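Local coordinates for protein putative enoyl-CoA hydratase (Thermus thermophilus, PDB 1UIY) that probably catalyses the reversible hydration of (2E)-enoyl-CoA to (3S)-3-hydroxyacyl-CoA in fatty acid beta-oxidation, at residues L14-S24 with R52-A63; L35-A46 with R89-T97. All blocks are in the same frame, centred on the assembly; numbering follows the deposited sequence.

In the fold
Both contacts are partly buried. The two share helix 25-40 and strand 46-51, interaction 1 at the start of that helix and the end of that strand, interaction 2 at the opposite ends. Interaction 1 joins the loops that leave strands 9-14 and 46-51, up to the starts of helix 25-40 and helix 62-68. Interaction 2 joins the end of helix 25-40 and the turn after it to the end of helix 73-92 and the chain leading into strand 97-101. Their centres are about 23 Å apart. Interaction 1, nearer the inferred active-site residue Glu-131, is mostly loop backbone, with a salt bridge near helix 62-68. Interaction 2 lies closer to the chain centre and relies more on side chains reaching across.

Interaction 1 of 2, residues L14-S24 with R52-A63; sequences LNDPERRNPLS and RGKAFSAGADLA
The ring of Pro-17 overlaps the start of the Arg-52 side chain, with Pro-17 CG 3.6 Å from Arg-52 CB. The two side chains lie side by side and point the same way. These loops of the crotonase fold follow the neighbouring parallel strands 9-14 and 46-51. In relatives, the loop matching 52-63 supplies a backbone N-H to the oxyanion hole, and the same is probable here. The side chain of Leu-23 is about 8 Å from that of Glu-131, the inferred active-site residue.

The strand pairing runs on to Arg-52 N, which donates to Leu-14 O at 3.1 Å. The guanidinium of Arg-52 leads away, to Gln-3 and the ring of Phe-13. Deeper in, two bonds are nearly collinear with their acceptor carbonyls. Ala-58 N donates to Arg-20 O at 3.2 Å. Ser-57 OG donates to Asn-21 O at 2.8 Å. The serine hydroxyl reaches this carbonyl because its first torsion (-174°) turns it opposite its own backbone N. Gly-59 has no side chain, and CB of Arg-20 packs against its CA.

The Arg-20 chain bends twice and folds its guanidinium over the backbone. Ala-58 O lies over one face of this group, 3.0 Å from Arg-20 CZ, where no N-H points at it. Arg-19 instead runs extended toward the start of helix 62-68. Its NH2 forms a salt bridge with Asp-61 OD2 at 2.7 Å, the guanidinium and carboxylate planes 52° apart. Asp-61 also caps helix 62-68, with a weak bond from Phe-64 N to OD1. Ser-24 caps helix 25-40 through OG and Met-27 N. Its CB rests 3.5 Å from Asp-61 OD2.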
# COMPACT_ATOMS: atom_id res chain seq x y z
N LEU A 14 -22.03 -26.89 -11.89
CA LEU A 14 -20.87 -27.72 -11.63
C LEU A 14 -21.41 -29.14 -11.78
O LEU A 14 -22.18 -29.61 -10.94
CB LEU A 14 -20.35 -27.49 -10.21
CG LEU A 14 -19.49 -26.25 -9.92
CD1 LEU A 14 -20.06 -25.01 -10.58
CD2 LEU A 14 -19.41 -26.06 -8.42
N ASN A 15 -21.01 -29.83 -12.86
CA ASN A 15 -21.52 -31.17 -13.12
C ASN A 15 -20.66 -32.34 -12.65
O ASN A 15 -19.82 -32.85 -13.39
CB ASN A 15 -21.81 -31.31 -14.60
CG ASN A 15 -23.01 -32.18 -14.87
OD1 ASN A 15 -23.43 -32.36 -16.01
ND2 ASN A 15 -23.59 -32.73 -13.80
N ASP A 16 -20.89 -32.76 -11.42
CA ASP A 16 -20.17 -33.88 -10.83
C ASP A 16 -20.92 -34.25 -9.55
O ASP A 16 -20.32 -34.57 -8.53
CB ASP A 16 -18.74 -33.46 -10.48
CG ASP A 16 -17.79 -34.64 -10.37
OD1 ASP A 16 -18.28 -35.76 -10.10
OD2 ASP A 16 -16.57 -34.45 -10.55
N PRO A 17 -22.26 -34.22 -9.60
CA PRO A 17 -23.15 -34.52 -8.48
C PRO A 17 -22.67 -35.49 -7.41
O PRO A 17 -22.42 -35.09 -6.28
CB PRO A 17 -24.41 -35.01 -9.17
CG PRO A 17 -24.47 -34.13 -10.35
CD PRO A 17 -23.04 -34.18 -10.85
N GLU A 18 -22.55 -36.76 -7.76
CA GLU A 18 -22.16 -37.76 -6.78
C GLU A 18 -20.80 -37.55 -6.12
O GLU A 18 -20.62 -37.89 -4.95
CB GLU A 18 -22.24 -39.17 -7.38
CG GLU A 18 -23.68 -39.64 -7.58
CD GLU A 18 -24.39 -38.92 -8.71
OE1 GLU A 18 -25.62 -39.06 -8.83
OE2 GLU A 18 -23.71 -38.22 -9.49
N ARG A 19 -19.85 -36.99 -6.86
CA ARG A 19 -18.54 -36.73 -6.29
C ARG A 19 -18.68 -35.48 -5.40
O ARG A 19 -17.85 -35.22 -4.53
CB ARG A 19 -17.54 -36.49 -7.42
CG ARG A 19 -16.08 -36.73 -7.08
CD ARG A 19 -15.27 -36.70 -8.37
NE ARG A 19 -13.83 -36.63 -8.15
CZ ARG A 19 -12.95 -36.47 -9.12
NH1 ARG A 19 -13.36 -36.35 -10.38
NH2 ARG A 19 -11.65 -36.40 -8.84
N ARG A 20 -19.77 -34.75 -5.64
CA ARG A 20 -20.15 -33.53 -4.93
C ARG A 20 -19.49 -32.23 -5.44
O ARG A 20 -19.30 -31.27 -4.69
CB ARG A 20 -19.93 -33.69 -3.42
CG ARG A 20 -20.82 -34.76 -2.81
CD ARG A 20 -21.46 -34.29 -1.50
NE ARG A 20 -20.46 -34.04 -0.46
CZ ARG A 20 -20.74 -33.47 0.71
NH1 ARG A 20 -19.76 -33.28 1.60
NH2 ARG A 20 -21.97 -33.08 0.99
N ASN A 21 -19.17 -32.22 -6.73
CA ASN A 21 -18.57 -31.06 -7.38
C ASN A 21 -17.23 -30.58 -6.81
O ASN A 21 -17.12 -29.46 -6.34
CB ASN A 21 -19.58 -29.91 -7.38
CG ASN A 21 -20.90 -30.29 -8.03
OD1 ASN A 21 -21.84 -29.50 -8.09
ND2 ASN A 21 -20.98 -31.52 -8.52
N PRO A 22 -16.20 -31.44 -6.84
CA PRO A 22 -14.88 -31.08 -6.32
C PRO A 22 -14.18 -30.12 -7.27
O PRO A 22 -14.31 -30.24 -8.49
CB PRO A 22 -14.15 -32.43 -6.26
CG PRO A 22 -15.25 -33.40 -6.06
CD PRO A 22 -16.29 -32.90 -7.04
N LEU A 23 -13.44 -29.16 -6.73
CA LEU A 23 -12.73 -28.20 -7.56
C LEU A 23 -11.43 -28.80 -8.10
O LEU A 23 -10.36 -28.20 -8.01
CB LEU A 23 -12.41 -26.92 -6.78
CG LEU A 23 -13.61 -26.07 -6.36
CD1 LEU A 23 -13.11 -24.75 -5.80
CD2 LEU A 23 -14.53 -25.82 -7.55
N SER A 24 -11.55 -29.99 -8.67
CA SER A 24 -10.40 -30.68 -9.24
C SER A 24 -9.85 -29.84 -10.39
O SER A 24 -10.56 -29.02 -10.97
CB SER A 24 -10.82 -32.03 -9.80
OG SER A 24 -11.50 -31.87 -11.03
N ARG A 52 -24.80 -28.93 -9.38
CA ARG A 52 -25.74 -30.02 -9.68
C ARG A 52 -25.63 -31.06 -8.57
O ARG A 52 -24.57 -31.67 -8.39
CB ARG A 52 -25.40 -30.70 -11.01
CG ARG A 52 -25.80 -29.94 -12.25
CD ARG A 52 -27.30 -29.83 -12.39
NE ARG A 52 -27.66 -29.22 -13.67
CZ ARG A 52 -28.87 -28.80 -14.00
NH1 ARG A 52 -29.09 -28.26 -15.20
NH2 ARG A 52 -29.87 -28.91 -13.14
N GLY A 53 -26.71 -31.26 -7.82
CA GLY A 53 -26.68 -32.24 -6.75
C GLY A 53 -27.14 -31.70 -5.41
O GLY A 53 -27.81 -30.67 -5.34
N LYS A 54 -26.77 -32.41 -4.35
CA LYS A 54 -27.16 -32.02 -3.01
C LYS A 54 -26.32 -30.87 -2.50
O LYS A 54 -26.65 -30.25 -1.50
CB LYS A 54 -27.02 -33.19 -2.04
CG LYS A 54 -27.92 -34.38 -2.31
CD LYS A 54 -28.57 -34.89 -1.02
CE LYS A 54 -27.53 -35.19 0.06
NZ LYS A 54 -28.17 -35.41 1.39
N ALA A 55 -25.23 -30.57 -3.20
CA ALA A 55 -24.34 -29.50 -2.77
C ALA A 55 -23.98 -28.50 -3.85
O ALA A 55 -24.37 -28.64 -5.01
CB ALA A 55 -23.06 -30.11 -2.20
N PHE A 56 -23.24 -27.48 -3.45
CA PHE A 56 -22.76 -26.44 -4.35
C PHE A 56 -21.36 -26.89 -4.75
O PHE A 56 -21.03 -27.00 -5.93
CB PHE A 56 -22.69 -25.09 -3.63
CG PHE A 56 -22.06 -23.99 -4.46
CD1 PHE A 56 -22.82 -23.28 -5.38
CD2 PHE A 56 -20.70 -23.70 -4.33
CE1 PHE A 56 -22.23 -22.29 -6.17
CE2 PHE A 56 -20.11 -22.72 -5.12
CZ PHE A 56 -20.88 -22.02 -6.04
N SER A 57 -20.54 -27.15 -3.74
CA SER A 57 -19.17 -27.62 -3.96
C SER A 57 -18.57 -27.96 -2.60
O SER A 57 -18.23 -27.08 -1.82
CB SER A 57 -18.33 -26.56 -4.65
OG SER A 57 -17.05 -27.07 -4.97
N ALA A 58 -18.44 -29.26 -2.34
CA ALA A 58 -17.91 -29.74 -1.08
C ALA A 58 -17.71 -31.24 -1.14
O ALA A 58 -18.61 -31.99 -0.79
CB ALA A 58 -18.88 -29.41 0.05
N GLY A 59 -16.53 -31.68 -1.58
CA GLY A 59 -16.28 -33.11 -1.65
C GLY A 59 -14.82 -33.48 -1.77
O GLY A 59 -14.23 -33.38 -2.85
N ALA A 60 -14.23 -33.91 -0.66
CA ALA A 60 -12.82 -34.29 -0.66
C ALA A 60 -12.44 -35.07 -1.91
O ALA A 60 -12.99 -36.13 -2.17
CB ALA A 60 -12.50 -35.11 0.58
N ASP A 61 -11.52 -34.52 -2.69
CA ASP A 61 -11.06 -35.21 -3.89
C ASP A 61 -9.99 -36.20 -3.45
O ASP A 61 -8.80 -35.89 -3.46
CB ASP A 61 -10.47 -34.20 -4.88
CG ASP A 61 -10.05 -34.85 -6.18
OD1 ASP A 61 -9.18 -35.75 -6.15
OD2 ASP A 61 -10.58 -34.46 -7.24
N LEU A 62 -10.42 -37.39 -3.06
CA LEU A 62 -9.50 -38.42 -2.60
C LEU A 62 -8.41 -38.67 -3.62
O LEU A 62 -7.27 -39.01 -3.27
CB LEU A 62 -10.27 -39.71 -2.32
CG LEU A 62 -11.54 -39.55 -1.48
CD1 LEU A 62 -12.07 -40.92 -1.10
CD2 LEU A 62 -11.24 -38.74 -0.23
N ALA A 63 -8.75 -38.50 -4.89
CA ALA A 63 -7.79 -38.69 -5.96
C ALA A 63 -6.65 -37.71 -5.76
O ALA A 63 -5.50 -37.99 -6.08
CB ALA A 63 -8.46 -38.45 -7.30

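Interaction 2 of 2, residues L35-A46 with R89-T97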
# COMPACT_ATOMS: atom_id res chain seq x y z
N LEU A 35 -16.56 -19.36 -18.53
CA LEU A 35 -16.45 -17.94 -18.26
C LEU A 35 -15.93 -17.18 -19.47
O LEU A 35 -16.32 -16.04 -19.72
CB LEU A 35 -15.54 -17.70 -17.05
CG LEU A 35 -16.10 -18.25 -15.74
CD1 LEU A 35 -15.06 -18.20 -14.65
CD2 LEU A 35 -17.33 -17.45 -15.35
N ASP A 36 -15.06 -17.81 -20.24
CA ASP A 36 -14.53 -17.18 -21.44
C ASP A 36 -15.63 -17.01 -22.47
O ASP A 36 -15.92 -15.90 -22.90
CB ASP A 36 -13.40 -18.01 -22.03
CG ASP A 36 -12.20 -18.03 -21.13
OD1 ASP A 36 -12.40 -18.10 -19.90
OD2 ASP A 36 -11.06 -17.97 -21.64
N ASP A 37 -16.24 -18.12 -22.86
CA ASP A 37 -17.33 -18.09 -23.83
C ASP A 37 -18.33 -17.04 -23.35
O ASP A 37 -18.61 -16.06 -24.04
CB ASP A 37 -18.01 -19.45 -23.90
CG ASP A 37 -17.06 -20.57 -24.29
OD1 ASP A 37 -17.44 -21.75 -24.14
OD2 ASP A 37 -15.93 -20.28 -24.76
N LEU A 38 -18.84 -17.25 -22.14
CA LEU A 38 -19.82 -16.36 -21.55
C LEU A 38 -19.37 -14.90 -21.50
O LEU A 38 -20.20 -13.99 -21.57
CB LEU A 38 -20.16 -16.86 -20.15
CG LEU A 38 -20.82 -18.24 -20.13
CD1 LEU A 38 -20.66 -18.87 -18.76
CD2 LEU A 38 -22.28 -18.11 -20.51
N GLU A 39 -18.07 -14.65 -21.37
CA GLU A 39 -17.62 -13.27 -21.32
C GLU A 39 -17.67 -12.69 -22.72
O GLU A 39 -17.83 -11.47 -22.89
CB GLU A 39 -16.19 -13.15 -20.79
CG GLU A 39 -15.88 -11.76 -20.25
CD GLU A 39 -14.43 -11.34 -20.41
OE1 GLU A 39 -13.52 -12.14 -20.09
OE2 GLU A 39 -14.19 -10.20 -20.84
N ALA A 40 -17.55 -13.57 -23.71
CA ALA A 40 -17.55 -13.19 -25.12
C ALA A 40 -18.93 -13.15 -25.75
O ALA A 40 -19.08 -12.73 -26.89
CB ALA A 40 -16.66 -14.14 -25.91
N ASP A 41 -19.94 -13.59 -25.02
CA ASP A 41 -21.29 -13.58 -25.57
C ASP A 41 -22.02 -12.28 -25.20
O ASP A 41 -22.47 -12.11 -24.07
CB ASP A 41 -22.06 -14.80 -25.07
CG ASP A 41 -23.40 -14.95 -25.76
OD1 ASP A 41 -24.00 -16.05 -25.66
OD2 ASP A 41 -23.85 -13.97 -26.41
N PRO A 42 -22.16 -11.37 -26.18
CA PRO A 42 -22.82 -10.07 -26.03
C PRO A 42 -24.26 -10.14 -25.55
O PRO A 42 -24.87 -9.11 -25.24
CB PRO A 42 -22.69 -9.46 -27.42
CG PRO A 42 -22.76 -10.65 -28.30
CD PRO A 42 -21.84 -11.62 -27.59
N GLY A 43 -24.81 -11.34 -25.52
CA GLY A 43 -26.17 -11.51 -25.06
C GLY A 43 -26.21 -11.75 -23.56
O GLY A 43 -27.22 -11.49 -22.90
N VAL A 44 -25.10 -12.24 -23.02
CA VAL A 44 -25.00 -12.52 -21.59
C VAL A 44 -24.62 -11.27 -20.82
O VAL A 44 -23.57 -10.67 -21.07
CB VAL A 44 -23.94 -13.60 -21.31
CG1 VAL A 44 -23.97 -13.97 -19.84
CG2 VAL A 44 -24.18 -14.82 -22.19
N ARG A 45 -25.46 -10.89 -19.87
CA ARG A 45 -25.23 -9.70 -19.06
C ARG A 45 -24.85 -10.03 -17.62
O ARG A 45 -24.29 -9.21 -16.90
CB ARG A 45 -26.49 -8.83 -19.06
CG ARG A 45 -27.06 -8.62 -20.44
CD ARG A 45 -26.10 -7.83 -21.33
NE ARG A 45 -26.67 -6.54 -21.70
CZ ARG A 45 -26.11 -5.68 -22.54
NH1 ARG A 45 -26.71 -4.53 -22.82
NH2 ARG A 45 -24.94 -5.96 -23.11
N ALA A 46 -25.18 -11.25 -17.19
CA ALA A 46 -24.89 -11.70 -15.84
C ALA A 46 -24.72 -13.21 -15.88
O ALA A 46 -25.19 -13.86 -16.80
CB ALA A 46 -26.03 -11.32 -14.91
N ARG A 89 -9.87 -15.27 -11.61
CA ARG A 89 -10.73 -15.10 -12.77
C ARG A 89 -12.18 -14.83 -12.37
O ARG A 89 -12.85 -14.00 -12.98
CB ARG A 89 -10.66 -16.32 -13.67
CG ARG A 89 -11.60 -16.28 -14.85
CD ARG A 89 -11.49 -14.98 -15.64
NE ARG A 89 -12.12 -15.13 -16.95
CZ ARG A 89 -12.44 -14.13 -17.76
NH1 ARG A 89 -12.20 -12.87 -17.42
NH2 ARG A 89 -13.01 -14.40 -18.93
N VAL A 90 -12.65 -15.53 -11.35
CA VAL A 90 -14.02 -15.38 -10.87
C VAL A 90 -14.20 -14.05 -10.15
O VAL A 90 -15.12 -13.29 -10.45
CB VAL A 90 -14.40 -16.53 -9.92
CG1 VAL A 90 -15.87 -16.46 -9.55
CG2 VAL A 90 -14.10 -17.86 -10.58
N TYR A 91 -13.32 -13.77 -9.21
CA TYR A 91 -13.39 -12.53 -8.44
C TYR A 91 -13.21 -11.31 -9.36
O TYR A 91 -13.73 -10.24 -9.11
CB TYR A 91 -12.30 -12.54 -7.36
CG TYR A 91 -12.50 -11.53 -6.25
CD1 TYR A 91 -11.70 -10.37 -6.17
CD2 TYR A 91 -13.48 -11.72 -5.28
CE1 TYR A 91 -11.89 -9.44 -5.14
CE2 TYR A 91 -13.67 -10.79 -4.26
CZ TYR A 91 -12.88 -9.66 -4.20
OH TYR A 91 -13.11 -8.74 -3.21
N THR A 92 -12.48 -11.51 -10.44
CA THR A 92 -12.17 -10.46 -11.38
C THR A 92 -13.11 -10.36 -12.56
O THR A 92 -13.08 -9.38 -13.30
CB THR A 92 -10.72 -10.66 -11.87
OG1 THR A 92 -9.82 -10.15 -10.87
CG2 THR A 92 -10.46 -9.99 -13.19
N TYR A 93 -13.97 -11.37 -12.74
CA TYR A 93 -14.90 -11.41 -13.86
C TYR A 93 -15.49 -10.05 -14.23
O TYR A 93 -15.97 -9.32 -13.37
CB TYR A 93 -16.05 -12.39 -13.59
CG TYR A 93 -16.57 -13.04 -14.85
CD1 TYR A 93 -17.93 -13.04 -15.16
CD2 TYR A 93 -15.69 -13.64 -15.76
CE1 TYR A 93 -18.41 -13.63 -16.32
CE2 TYR A 93 -16.16 -14.23 -16.93
CZ TYR A 93 -17.52 -14.23 -17.21
OH TYR A 93 -17.98 -14.83 -18.35
N PRO A 94 -15.45 -9.69 -15.52
CA PRO A 94 -15.95 -8.43 -16.09
C PRO A 94 -17.45 -8.25 -15.93
O PRO A 94 -17.94 -7.12 -15.84
CB PRO A 94 -15.56 -8.53 -17.55
CG PRO A 94 -14.39 -9.41 -17.54
CD PRO A 94 -14.79 -10.48 -16.57
N LYS A 95 -18.18 -9.36 -15.92
CA LYS A 95 -19.63 -9.29 -15.77
C LYS A 95 -20.04 -9.67 -14.36
O LYS A 95 -19.30 -10.35 -13.65
CB LYS A 95 -20.32 -10.21 -16.78
CG LYS A 95 -20.07 -9.83 -18.24
CD LYS A 95 -20.79 -10.79 -19.20
CE LYS A 95 -20.48 -10.46 -20.66
NZ LYS A 95 -21.13 -11.39 -21.61
N PRO A 96 -21.22 -9.22 -13.91
CA PRO A 96 -21.68 -9.54 -12.56
C PRO A 96 -21.88 -11.04 -12.40
O PRO A 96 -22.53 -11.68 -13.23
CB PRO A 96 -22.99 -8.78 -12.44
CG PRO A 96 -22.84 -7.66 -13.42
CD PRO A 96 -22.16 -8.31 -14.59
N THR A 97 -21.31 -11.61 -11.34
CA THR A 97 -21.46 -13.03 -11.08
C THR A 97 -22.26 -13.21 -9.79
O THR A 97 -22.16 -12.40 -8.86
CB THR A 97 -20.07 -13.76 -10.94
OG1 THR A 97 -19.32 -13.23 -9.83
CG2 THR A 97 -19.27 -13.60 -12.21
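Leu-35 sets its CD2 methyl over one face of the Tyr-93 ring, 3.9 Å from the ring centroid, a CH-pi contact. At the edge of the same ring, Tyr-93 OH donates to Leu-35 O at 2.5 Å. The ring also lies against Arg-89, with Tyr-93 CE2 3.7 Å above the centre of the guanidinium plane. Arg-89 gets there by starting opposite its backbone N (chi1 175°) and bending at the next bond (chi2 51°). Its NH2 then meets Glu-39 OE1 at 2.6 Å, in the guanidinium plane and on the anti lone pair of the oxygen. Asp-36 adds a long, weaker ion pair. The Glu-39 chain also bends at chi2, and its OE2 lies 3.4 Å from Pro-94 CG.

The contact joins two successive beta-alpha-beta crossovers, at the ends of helices 25-40 and 73-92 where the chain turns back to the sheet. Lys-95 reaches across to the turn after helix 25-40, its chain extended beyond CG. Its NZ donates to Leu-38 O at 2.8 Å, in the carbonyl plane, and to Val-44 O at 2.6 Å, tilted from the plane of that second carbonyl. The ammonium probably offsets the partial negative charge of the carbonyls at the C-terminal end of helix 25-40. Beyond the lysine, Pro-96 CD packs on Arg-45 O.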